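Local atomic coordinates of C-type diheme-containing protein (PDB entry 6H5L), a protein that binds two c-type hemes and probably passes electrons between them, as part of a large multiheme reductase complex of an anammox bacterium. Residues R42-L46 with G47-F51; T189-N192 with G193-M196; R119-E122 with R123-L126; E202-D205 with D206-W209. All blocks are in the same frame, centred on the assembly; numbering follows the deposited sequence.

Interaction 1 (R42-L46 with G47-F51); sequences RNFTL and GAYKF. With HEC (heme c), chain L.
R42 bends back over the loop to meet K50 and F51 at the propionates of heme c. Its CB sits 3.8 Å from the heme methine carbon CHA, CG approaches propionate oxygen O1A, and CD passes beside the carbonyl oxygen of A48. Bends at chi2 and chi3 (72° and 64°) curl the chain so that the guanidinium comes to the propionates, with CHA over one face. NE donates to O1A, in the guanidinium plane, at 2.6 Å; NH1 lies beside heme CAD; NH2 reaches O1D of the other propionate at 2.6 Å and also bonds O1A. K50 stretches out with CD 3.3 Å from R42 NH2, and its NZ bonds the same O1D as well as a second heme c; its backbone N donates to O1A. The backbone N of F51 takes the remaining oxygen of that propionate, O2A, at 2.9 Å. Farther back, F44 CD1 lies 3.6 Å from Y49 OH, the two ring planes nearly parallel but slid apart, and F44 turns its edge to the porphyrin and stacks on H23, one of the iron's two axial ligands. G47 N to F44 O closes the turn, beside an Asx turn at N43. The whole is a propionate-binding loop of a cytochrome c heme pocket.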
loop_
_atom_site.group_PDB
_atom_site.type_symbol
_atom_site.label_atom_id
_atom_site.label_comp_id
_atom_site.label_asym_id
_atom_site.label_seq_id
_atom_site.Cartn_x
_atom_site.Cartn_y
_atom_site.Cartn_z
ATOM N N ARG B 42 -41.821 26.238 10.093
ATOM C CA ARG B 42 -43.062 25.681 10.621
ATOM C C ARG B 42 -44.235 26.632 10.419
ATOM O O ARG B 42 -44.129 27.839 10.664
ATOM C CB ARG B 42 -42.902 25.362 12.109
ATOM C CG ARG B 42 -44.094 24.631 12.713
ATOM C CD ARG B 42 -44.174 23.190 12.230
ATOM N NE ARG B 42 -43.026 22.407 12.676
ATOM C CZ ARG B 42 -41.985 22.097 11.909
ATOM N NH1 ARG B 42 -41.947 22.495 10.644
ATOM N NH2 ARG B 42 -40.983 21.387 12.407
ATOM N N ASN B 43 -45.354 26.079 9.960
ATOM C CA ASN B 43 -46.619 26.803 9.889
ATOM C C ASN B 43 -47.327 26.596 11.224
ATOM O O ASN B 43 -47.943 25.554 11.461
ATOM C CB ASN B 43 -47.457 26.312 8.713
ATOM C CG ASN B 43 -48.736 27.113 8.518
ATOM O OD1 ASN B 43 -49.131 27.908 9.372
ATOM N ND2 ASN B 43 -49.399 26.895 7.388
ATOM N N PHE B 44 -47.238 27.599 12.101
ATOM C CA PHE B 44 -47.787 27.494 13.447
ATOM C C PHE B 44 -49.309 27.470 13.475
ATOM O O PHE B 44 -49.883 27.109 14.508
ATOM C CB PHE B 44 -47.283 28.655 14.304
ATOM C CG PHE B 44 -45.792 28.680 14.480
ATOM C CD1 PHE B 44 -45.101 27.535 14.839
ATOM C CD2 PHE B 44 -45.079 29.851 14.279
ATOM C CE1 PHE B 44 -43.729 27.559 14.999
ATOM C CE2 PHE B 44 -43.708 29.879 14.436
ATOM C CZ PHE B 44 -43.032 28.732 14.798
ATOM N N THR B 45 -49.971 27.838 12.375
ATOM C CA THR B 45 -51.424 27.965 12.380
ATOM C C THR B 45 -52.133 26.621 12.480
ATOM O O THR B 45 -53.318 26.586 12.829
ATOM C CB THR B 45 -51.900 28.699 11.123
ATOM O OG1 THR B 45 -51.683 27.868 9.974
ATOM C CG2 THR B 45 -51.141 30.009 10.946
ATOM N N LEU B 46 -51.445 25.518 12.187
ATOM C CA LEU B 46 -52.054 24.197 12.244
ATOM C C LEU B 46 -52.040 23.592 13.640
ATOM O O LEU B 46 -52.733 22.596 13.876
ATOM C CB LEU B 46 -51.342 23.246 11.272
ATOM C CG LEU B 46 -52.141 22.030 10.797
ATOM C CD1 LEU B 46 -53.324 22.476 9.954
ATOM C CD2 LEU B 46 -51.264 21.056 10.026
ATOM N N GLY B 47 -51.282 24.168 14.572
ATOM C CA GLY B 47 -51.154 23.571 15.886
ATOM C C GLY B 47 -50.452 22.234 15.902
ATOM O O GLY B 47 -50.614 21.471 16.859
ATOM N N ALA B 48 -49.672 21.928 14.866
ATOM C CA ALA B 48 -48.962 20.659 14.737
ATOM C C ALA B 48 -47.480 20.907 14.987
ATOM O O ALA B 48 -46.800 21.533 14.166
ATOM C CB ALA B 48 -49.193 20.041 13.361
ATOM N N TYR B 49 -46.984 20.413 16.118
ATOM C CA TYR B 49 -45.590 20.563 16.508
ATOM C C TYR B 49 -44.915 19.198 16.490
ATOM O O TYR B 49 -45.449 18.230 17.044
ATOM C CB TYR B 49 -45.472 21.205 17.892
ATOM C CG TYR B 49 -45.808 22.682 17.916
ATOM C CD1 TYR B 49 -47.101 23.127 17.668
ATOM C CD2 TYR B 49 -44.834 23.632 18.198
ATOM C CE1 TYR B 49 -47.412 24.474 17.692
ATOM C CE2 TYR B 49 -45.136 24.982 18.226
ATOM C CZ TYR B 49 -46.426 25.396 17.972
ATOM O OH TYR B 49 -46.734 26.737 17.997
ATOM N N LYS B 50 -43.747 19.125 15.848
ATOM C CA LYS B 50 -43.058 17.844 15.706
ATOM C C LYS B 50 -42.557 17.320 17.045
ATOM O O LYS B 50 -42.566 16.106 17.283
ATOM C CB LYS B 50 -41.891 17.971 14.724
ATOM C CG LYS B 50 -42.272 18.162 13.275
ATOM C CD LYS B 50 -41.029 18.091 12.398
ATOM C CE LYS B 50 -41.326 18.398 10.940
ATOM N NZ LYS B 50 -40.082 18.362 10.120
ATOM N N PHE B 51 -42.106 18.212 17.924
ATOM C CA PHE B 51 -41.297 17.842 19.083
ATOM C C PHE B 51 -42.031 18.234 20.361
ATOM O O PHE B 51 -42.101 19.416 20.715
ATOM C CB PHE B 51 -39.927 18.496 18.979
ATOM C CG PHE B 51 -39.336 18.410 17.603
ATOM C CD1 PHE B 51 -39.029 17.179 17.050
ATOM C CD2 PHE B 51 -39.113 19.552 16.851
ATOM C CE1 PHE B 51 -38.493 17.087 15.778
ATOM C CE2 PHE B 51 -38.577 19.468 15.581
ATOM C CZ PHE B 51 -38.270 18.235 15.044
HETATM FE FE HEC L . -38.244 28.654 13.707
HETATM C CHA HEC L . -39.278 25.405 13.368
HETATM C CHB HEC L . -39.852 28.816 16.758
HETATM C CHC HEC L . -37.280 31.943 14.063
HETATM C CHD HEC L . -36.732 28.569 10.616
HETATM N NA HEC L . -39.355 27.357 14.853
HETATM C C1A HEC L . -39.665 26.058 14.517
HETATM C C2A HEC L . -40.464 25.471 15.576
HETATM C C3A HEC L . -40.629 26.425 16.522
HETATM C C4A HEC L . -39.930 27.618 16.078
HETATM C CMA HEC L . -41.393 26.370 17.866
HETATM C CAA HEC L . -40.967 24.002 15.449
HETATM C CBA HEC L . -41.498 23.286 16.689
HETATM C CGA HEC L . -41.974 21.910 16.293
HETATM O O1A HEC L . -42.258 21.694 15.085
HETATM O O2A HEC L . -42.072 21.029 17.185
HETATM N NB HEC L . -38.528 30.111 15.133
HETATM C C1B HEC L . -39.198 29.956 16.332
HETATM C C2B HEC L . -39.085 31.202 17.067
HETATM C C3B HEC L . -38.383 32.063 16.322
HETATM C C4B HEC L . -38.015 31.393 15.093
HETATM C CMB HEC L . -39.699 31.475 18.458
HETATM C CAB HEC L . -37.999 33.519 16.679
HETATM C CBB HEC L . -36.959 33.547 17.822
HETATM N NC HEC L . -37.207 30.004 12.557
HETATM C C1C HEC L . -36.912 31.311 12.895
HETATM C C2C HEC L . -36.033 31.851 11.879
HETATM C C3C HEC L . -35.999 30.970 10.870
HETATM C C4C HEC L . -36.660 29.757 11.313
HETATM C CMC HEC L . -35.623 33.339 11.795
HETATM C CAC HEC L . -35.256 31.134 9.523
HETATM C CBC HEC L . -33.730 31.173 9.758
HETATM N ND HEC L . -38.038 27.213 12.222
HETATM C C1D HEC L . -37.359 27.408 11.020
HETATM C C2D HEC L . -37.417 26.181 10.256
HETATM C C3D HEC L . -38.214 25.197 11.121
HETATM C C4D HEC L . -38.555 25.925 12.319
HETATM C CMD HEC L . -36.805 25.924 8.863
HETATM C CAD HEC L . -38.585 23.734 10.800
HETATM C CBD HEC L . -37.394 22.832 11.096
HETATM C CGD HEC L . -37.734 21.412 10.734
HETATM O O1D HEC L . -38.763 20.889 11.236
HETATM O O2D HEC L . -36.966 20.797 9.949
#

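Interaction 2 (T189-N192 with G193-M196); sequences TGLN and GTPM. With HEC (heme c), chain K.
L191 and T194 are joined by hydrogen bonds that converge on one carbonyl. L191 O accepts from T194 N at 3.2 Å, closing a type II beta turn with G193 at its third position, and from T194 OG1 at 2.9 Å; both donors arrive from the same face of the carbonyl plane. OG1 gets there because chi1 (73°) sets it between the backbone N and the carbonyl carbon, and it also takes a weak bond from M196 N. A valine in place of T194 would probably leave L191 O with the backbone bond alone and M196 N without the hydroxyl it weakly bonds. Beyond the turn, L191 N donates to M196 O at 3.2 Å with an angle of 158°, a further tie between the two arms of the loop. The apolar contact is small: L191 CD1 rests 3.9 Å from M196 CG, the two side chains slanting across each other. Metal coordination comes last. M196 leaves its backbone with CG anti to N (chi1 177°) and bends at chi2, which carries SD to the heme iron at 2.3 Å, where H142 is the other axial ligand. This is the methionine-ligand loop of a His/Met cytochrome c heme site.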
loop_
_atom_site.group_PDB
_atom_site.type_symbol
_atom_site.label_atom_id
_atom_site.label_comp_id
_atom_site.label_asym_id
_atom_site.label_seq_id
_atom_site.Cartn_x
_atom_site.Cartn_y
_atom_site.Cartn_z
ATOM N N THR B 189 -43.958 9.676 21.439
ATOM C CA THR B 189 -44.899 10.759 21.187
ATOM C C THR B 189 -45.330 10.882 19.737
ATOM O O THR B 189 -46.447 11.334 19.478
ATOM C CB THR B 189 -44.300 12.099 21.627
ATOM O OG1 THR B 189 -43.088 12.341 20.900
ATOM C CG2 THR B 189 -44.000 12.085 23.113
ATOM N N GLY B 190 -44.485 10.499 18.791
ATOM C CA GLY B 190 -44.771 10.730 17.394
ATOM C C GLY B 190 -44.555 12.181 17.004
ATOM O O GLY B 190 -44.561 13.092 17.830
ATOM N N LEU B 191 -44.347 12.388 15.707
ATOM C CA LEU B 191 -44.065 13.711 15.152
ATOM C C LEU B 191 -45.324 14.203 14.443
ATOM O O LEU B 191 -45.616 13.795 13.317
ATOM C CB LEU B 191 -42.862 13.660 14.216
ATOM C CG LEU B 191 -41.477 13.694 14.875
ATOM C CD1 LEU B 191 -41.181 12.417 15.651
ATOM C CD2 LEU B 191 -40.394 13.957 13.839
ATOM N N ASN B 192 -46.070 15.077 15.118
ATOM C CA ASN B 192 -47.320 15.600 14.574
ATOM C C ASN B 192 -47.073 16.370 13.282
ATOM O O ASN B 192 -46.184 17.224 13.211
ATOM C CB ASN B 192 -48.000 16.503 15.603
ATOM C CG ASN B 192 -48.549 15.733 16.789
ATOM O OD1 ASN B 192 -48.332 14.527 16.922
ATOM N ND2 ASN B 192 -49.258 16.432 17.665
ATOM N N GLY B 193 -47.865 16.059 12.257
ATOM C CA GLY B 193 -47.768 16.716 10.974
ATOM C C GLY B 193 -46.932 15.984 9.947
ATOM O O GLY B 193 -46.885 16.418 8.789
ATOM N N THR B 194 -46.272 14.900 10.332
ATOM C CA THR B 194 -45.401 14.126 9.466
ATOM C C THR B 194 -45.865 12.678 9.427
ATOM O O THR B 194 -46.565 12.221 10.337
ATOM C CB THR B 194 -43.945 14.191 9.953
ATOM O OG1 THR B 194 -43.799 13.393 11.136
ATOM C CG2 THR B 194 -43.549 15.623 10.265
ATOM N N PRO B 195 -45.496 11.925 8.384
ATOM C CA PRO B 195 -45.840 10.495 8.348
ATOM C C PRO B 195 -45.102 9.654 9.378
ATOM O O PRO B 195 -45.309 8.435 9.413
ATOM C CB PRO B 195 -45.458 10.079 6.918
ATOM C CG PRO B 195 -44.432 11.067 6.498
ATOM C CD PRO B 195 -44.848 12.363 7.135
ATOM N N MET B 196 -44.248 10.255 10.206
ATOM C CA MET B 196 -43.576 9.565 11.299
ATOM C C MET B 196 -44.526 9.472 12.487
ATOM O O MET B 196 -44.737 10.468 13.192
ATOM C CB MET B 196 -42.290 10.297 11.690
ATOM C CG MET B 196 -41.558 9.695 12.875
ATOM S SD MET B 196 -40.769 8.118 12.504
ATOM C CE MET B 196 -40.277 7.609 14.148
HETATM FE FE HEC K . -39.088 7.754 10.975
HETATM C CHA HEC K . -38.231 10.997 11.706
HETATM C CHB HEC K . -36.919 6.650 13.403
HETATM C CHC HEC K . -40.194 4.536 10.514
HETATM C CHD HEC K . -40.661 8.726 8.098
HETATM N NA HEC K . -37.848 8.663 12.353
HETATM C C1A HEC K . -37.557 10.013 12.396
HETATM C C2A HEC K . -36.432 10.202 13.294
HETATM C C3A HEC K . -36.069 9.000 13.759
HETATM C C4A HEC K . -36.953 8.009 13.177
HETATM C CMA HEC K . -34.916 8.704 14.744
HETATM C CAA HEC K . -35.771 11.558 13.637
HETATM C CBA HEC K . -36.206 12.024 15.025
HETATM C CGA HEC K . -35.585 13.365 15.321
HETATM O O1A HEC K . -34.954 13.951 14.404
HETATM O O2A HEC K . -35.723 13.852 16.472
HETATM N NB HEC K . -38.585 5.911 11.751
HETATM C C1B HEC K . -37.782 5.721 12.860
HETATM C C2B HEC K . -38.014 4.382 13.360
HETATM C C3B HEC K . -38.917 3.790 12.563
HETATM C C4B HEC K . -39.293 4.744 11.536
HETATM C CMB HEC K . -37.293 3.779 14.587
HETATM C CAB HEC K . -39.484 2.354 12.672
HETATM C CBB HEC K . -40.236 2.112 13.999
HETATM N NC HEC K . -40.182 6.796 9.544
HETATM C C1C HEC K . -40.593 5.476 9.586
HETATM C C2C HEC K . -41.615 5.292 8.573
HETATM C C3C HEC K . -41.645 6.406 7.827
HETATM C C4C HEC K . -40.810 7.406 8.476
HETATM C CMC HEC K . -42.202 3.915 8.180
HETATM C CAC HEC K . -42.525 6.650 6.576
HETATM C CBC HEC K . -44.020 6.674 6.960
HETATM N ND HEC K . -39.383 9.588 10.034
HETATM C C1D HEC K . -40.114 9.743 8.858
HETATM C C2D HEC K . -40.204 11.156 8.561
HETATM C C3D HEC K . -39.444 11.869 9.690
HETATM C C4D HEC K . -38.970 10.813 10.556
HETATM C CMD HEC K . -40.918 11.810 7.360
HETATM C CAD HEC K . -39.228 13.388 9.869
HETATM C CBD HEC K . -38.047 13.843 9.016
HETATM C CGD HEC K . -37.918 15.344 9.070
HETATM O O1D HEC K . -38.601 15.981 9.915
HETATM O O2D HEC K . -37.132 15.906 8.263
#

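Interaction 3 (R119-E122 with R123-L126); sequences RPTE and RTIL
T121 and T124 grip each other at the tight centre of this turn. The backbone N of T121 donates to T124 OG1 at 2.8 Å and almost straight, 173° at the hydrogen, while T121 OG1 accepts in return from T124 N at 3.0 Å. A second, weak bond from R123 N falls on the same T121 hydroxyl. Both threonines hold OG1 between their own backbone N and carbonyl carbon (chi1 69° and 60°), and this is what turns each hydroxyl back to the main chain of the other. Such an exchange is a capping box: T121 is the N-cap of helix 122-135 and satisfies amides of its first turn, which have no helical carbonyl ahead of them. T124 OG1 is bonded in addition to H213 ND1 of helix 205-217, so the cap is also tied to the neighbouring helix. Just behind, I125 N bonds T121 O, and I125 CG1 lies beside that oxygen. R119 is buried too, its end leading away from the helix to bond, through NH1, the carbonyl of Y71 in a second copy of this protein. The exposed side, with E122, R123 and L126, is looser. The bond from L126 N to E122 O is weak, at 3.4 Å. E122 turns its carboxylate outward to a salt bridge with R96 of the hydroxylamine oxidoreductase-like chain, and R123 packs on R77 of that chain.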
loop_
_atom_site.group_PDB
_atom_site.type_symbol
_atom_site.label_atom_id
_atom_site.label_comp_id
_atom_site.label_asym_id
_atom_site.label_seq_id
_atom_site.Cartn_x
_atom_site.Cartn_y
_atom_site.Cartn_z
ATOM N N ARG B 119 -30.206 0.126 30.202
ATOM C CA ARG B 119 -28.781 -0.005 29.922
ATOM C C ARG B 119 -28.566 -0.606 28.539
ATOM O O ARG B 119 -29.036 -1.723 28.280
ATOM C CB ARG B 119 -28.124 -0.871 30.993
ATOM C CG ARG B 119 -26.675 -1.228 30.726
ATOM C CD ARG B 119 -25.718 -0.237 31.371
ATOM N NE ARG B 119 -24.383 -0.809 31.526
ATOM C CZ ARG B 119 -23.963 -1.440 32.619
ATOM N NH1 ARG B 119 -24.771 -1.576 33.661
ATOM N NH2 ARG B 119 -22.735 -1.935 32.672
ATOM N N PRO B 120 -27.881 0.082 27.628
ATOM C CA PRO B 120 -27.631 -0.501 26.305
ATOM C C PRO B 120 -26.663 -1.670 26.380
ATOM O O PRO B 120 -25.625 -1.601 27.043
ATOM C CB PRO B 120 -27.038 0.666 25.508
ATOM C CG PRO B 120 -26.460 1.576 26.544
ATOM C CD PRO B 120 -27.359 1.454 27.742
ATOM N N THR B 121 -27.018 -2.756 25.694
ATOM C CA THR B 121 -26.201 -3.960 25.642
ATOM C C THR B 121 -26.204 -4.487 24.214
ATOM O O THR B 121 -26.911 -3.976 23.343
ATOM C CB THR B 121 -26.718 -5.049 26.595
ATOM O OG1 THR B 121 -27.975 -5.547 26.118
ATOM C CG2 THR B 121 -26.900 -4.504 28.003
ATOM N N GLU B 122 -25.399 -5.528 23.977
ATOM C CA GLU B 122 -25.488 -6.246 22.709
ATOM C C GLU B 122 -26.865 -6.869 22.527
ATOM O O GLU B 122 -27.322 -7.045 21.392
ATOM C CB GLU B 122 -24.415 -7.333 22.627
ATOM C CG GLU B 122 -22.993 -6.826 22.469
ATOM C CD GLU B 122 -22.001 -7.954 22.236
ATOM O OE1 GLU B 122 -21.308 -7.936 21.197
ATOM O OE2 GLU B 122 -21.916 -8.861 23.090
ATOM N N ARG B 123 -27.532 -7.214 23.630
ATOM C CA ARG B 123 -28.852 -7.828 23.540
ATOM C C ARG B 123 -29.906 -6.806 23.133
ATOM O O ARG B 123 -30.722 -7.063 22.239
ATOM C CB ARG B 123 -29.219 -8.477 24.875
ATOM C CG ARG B 123 -30.504 -9.280 24.831
ATOM C CD ARG B 123 -30.309 -10.567 24.052
ATOM N NE ARG B 123 -30.033 -11.703 24.925
ATOM C CZ ARG B 123 -29.570 -12.873 24.498
ATOM N NH1 ARG B 123 -29.318 -13.057 23.209
ATOM N NH2 ARG B 123 -29.352 -13.854 25.361
ATOM N N THR B 124 -29.909 -5.641 23.786
ATOM C CA THR B 124 -30.917 -4.626 23.494
ATOM C C THR B 124 -30.790 -4.095 22.072
ATOM O O THR B 124 -31.802 -3.764 21.442
ATOM C CB THR B 124 -30.812 -3.475 24.496
ATOM O OG1 THR B 124 -29.508 -2.886 24.420
ATOM C CG2 THR B 124 -31.055 -3.977 25.912
ATOM N N ILE B 125 -29.565 -4.002 21.552
ATOM C CA ILE B 125 -29.367 -3.492 20.199
ATOM C C ILE B 125 -29.942 -4.460 19.170
ATOM O O ILE B 125 -30.578 -4.044 18.194
ATOM C CB ILE B 125 -27.873 -3.214 19.948
ATOM C CG1 ILE B 125 -27.383 -2.080 20.853
ATOM C CG2 ILE B 125 -27.628 -2.878 18.487
ATOM C CD1 ILE B 125 -25.894 -1.820 20.758
ATOM N N LEU B 126 -29.738 -5.764 19.375
ATOM C CA LEU B 126 -30.255 -6.745 18.426
ATOM C C LEU B 126 -31.772 -6.857 18.501
ATOM O O LEU B 126 -32.420 -7.147 17.488
ATOM C CB LEU B 126 -29.605 -8.107 18.667
ATOM C CG LEU B 126 -28.399 -8.443 17.785
ATOM C CD1 LEU B 126 -27.337 -7.353 17.858
ATOM C CD2 LEU B 126 -27.811 -9.790 18.173
#

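Interaction 4 (E202-D205 with D206-W209); sequences ELSD and DERW
A single carboxylate oxygen of E207 is held by two donors from S204, one from the backbone and one from the side chain. S204 N approaches E207 OE2 at 3.2 Å from above the carboxylate plane, whereas S204 OG donates to it at 3.1 Å along the anti lone pair. E207 reaches back this far with CG anti to its carbonyl carbon (chi1 -66°) and the chain extended at chi2. In the opposite sense, E207 N donates to S204 OG, a weak bond of 3.4 Å. The reciprocal pair makes a capping box, with S204 as the N-cap of helix 205-217. A negative carboxylate beside the helix N-terminus would be expected to suit the helix dipole. An alanine in place of E207 would remove the carboxylate and is likely to leave S204 N without its acceptor and the S204 hydroxyl more able to turn. The first turn proceeds with R208 N bonding S204 O and W209 N bonding D205 O, the latter oxygen lying beside W209 CD1. L203, just ahead of the cap, lays its CB 3.9 Å from E207 CB and 3.8 Å from R208 CG, and leans on I131 of helix 122-135. R208 folds back so that its guanidinium has S204 O over one face. Its salt bridge with D205 is modelled too short for the atoms to be placed surely. R208 NE bonds T188 OG1, while NH2, whose place is less sure, bonds Y184 OH; W209 stacks on Y184.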
loop_
_atom_site.group_PDB
_atom_site.type_symbol
_atom_site.label_atom_id
_atom_site.label_comp_id
_atom_site.label_asym_id
_atom_site.label_seq_id
_atom_site.Cartn_x
_atom_site.Cartn_y
_atom_site.Cartn_z
ATOM N N GLU B 202 -47.817 0.498 19.570
ATOM C CA GLU B 202 -47.297 -0.719 18.952
ATOM C C GLU B 202 -46.229 -1.390 19.804
ATOM O O GLU B 202 -46.038 -2.606 19.700
ATOM C CB GLU B 202 -46.727 -0.410 17.561
ATOM C CG GLU B 202 -47.777 -0.174 16.491
ATOM C CD GLU B 202 -48.315 1.244 16.499
ATOM O OE1 GLU B 202 -47.959 2.013 17.418
ATOM O OE2 GLU B 202 -49.087 1.592 15.580
ATOM N N LEU B 203 -45.534 -0.628 20.645
ATOM C CA LEU B 203 -44.409 -1.141 21.412
ATOM C C LEU B 203 -44.536 -0.737 22.873
ATOM O O LEU B 203 -45.133 0.291 23.201
ATOM C CB LEU B 203 -43.075 -0.621 20.855
ATOM C CG LEU B 203 -42.802 -0.889 19.376
ATOM C CD1 LEU B 203 -41.533 -0.177 18.930
ATOM C CD2 LEU B 203 -42.703 -2.383 19.115
ATOM N N SER B 204 -43.968 -1.563 23.749
ATOM C CA SER B 204 -43.910 -1.254 25.168
ATOM C C SER B 204 -42.788 -0.254 25.443
ATOM O O SER B 204 -42.011 0.112 24.557
ATOM C CB SER B 204 -43.706 -2.529 25.987
ATOM O OG SER B 204 -42.469 -3.143 25.671
ATOM N N ASP B 205 -42.718 0.199 26.696
ATOM C CA ASP B 205 -41.642 1.104 27.092
ATOM C C ASP B 205 -40.277 0.466 26.872
ATOM O O ASP B 205 -39.356 1.116 26.362
ATOM C CB ASP B 205 -41.808 1.516 28.555
ATOM C CG ASP B 205 -42.911 2.535 28.754
ATOM O OD1 ASP B 205 -43.504 2.976 27.746
ATOM O OD2 ASP B 205 -43.183 2.900 29.919
ATOM N N ASP B 206 -40.130 -0.808 27.239
ATOM C CA ASP B 206 -38.841 -1.478 27.094
ATOM C C ASP B 206 -38.468 -1.657 25.627
ATOM O O ASP B 206 -37.296 -1.515 25.258
ATOM C CB ASP B 206 -38.868 -2.828 27.810
ATOM C CG ASP B 206 -39.010 -2.686 29.315
ATOM O OD1 ASP B 206 -39.977 -2.034 29.763
ATOM O OD2 ASP B 206 -38.163 -3.237 30.048
ATOM N N GLU B 207 -39.449 -1.968 24.776
ATOM C CA GLU B 207 -39.151 -2.207 23.367
ATOM C C GLU B 207 -38.715 -0.934 22.654
ATOM O O GLU B 207 -37.917 -0.997 21.712
ATOM C CB GLU B 207 -40.363 -2.822 22.668
ATOM C CG GLU B 207 -40.718 -4.212 23.167
ATOM C CD GLU B 207 -41.952 -4.775 22.493
ATOM O OE1 GLU B 207 -41.806 -5.477 21.470
ATOM O OE2 GLU B 207 -43.067 -4.507 22.985
ATOM N N ARG B 208 -39.219 0.225 23.080
ATOM C CA ARG B 208 -38.781 1.480 22.485
ATOM C C ARG B 208 -37.402 1.902 22.975
ATOM O O ARG B 208 -36.722 2.668 22.282
ATOM C CB ARG B 208 -39.804 2.583 22.760
ATOM C CG ARG B 208 -41.136 2.356 22.058
ATOM C CD ARG B 208 -42.046 3.569 22.157
ATOM N NE ARG B 208 -42.292 3.954 23.542
ATOM C CZ ARG B 208 -43.204 3.387 24.325
ATOM N NH1 ARG B 208 -43.961 2.402 23.860
ATOM N NH2 ARG B 208 -43.356 3.804 25.572
ATOM N N TRP B 209 -36.973 1.425 24.145
ATOM C CA TRP B 209 -35.577 1.598 24.532
ATOM C C TRP B 209 -34.675 0.668 23.730
ATOM O O TRP B 209 -33.565 1.055 23.346
ATOM C CB TRP B 209 -35.399 1.361 26.031
ATOM C CG TRP B 209 -35.911 2.482 26.887
ATOM C CD1 TRP B 209 -36.987 2.447 27.725
ATOM C CD2 TRP B 209 -35.370 3.807 26.985
ATOM N NE1 TRP B 209 -37.149 3.665 28.340
ATOM C CE2 TRP B 209 -36.170 4.518 27.902
ATOM C CE3 TRP B 209 -34.288 4.460 26.387
ATOM C CZ2 TRP B 209 -35.923 5.848 28.235
ATOM C CZ3 TRP B 209 -34.044 5.781 26.718
ATOM C CH2 TRP B 209 -34.858 6.461 27.633
#

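How the interactions relate
Interaction 1 is buried and interaction 2 partly buried, both at the hemes, and they touch: K50 CE packs against T194 CG2, and Y49 O meets N192 CB, although the two loops come from different cytochrome-type regions of the chain. Their chemistry is that of cofactor binding, propionate charges in interaction 1 and sulfur-to-iron coordination in interaction 2. Interactions 3 and 4 are both capping boxes at helix starts, their centres about 13 Å apart, on the same side of the chain's centre, and helices 122-135 and 205-217 pack on each other. Interaction 3 is a surface contact that faces other chains, whereas interaction 4 is partly buried and meets residues of its own chain. Interactions 1 and 3 lie farthest apart, about 35 Å between centres.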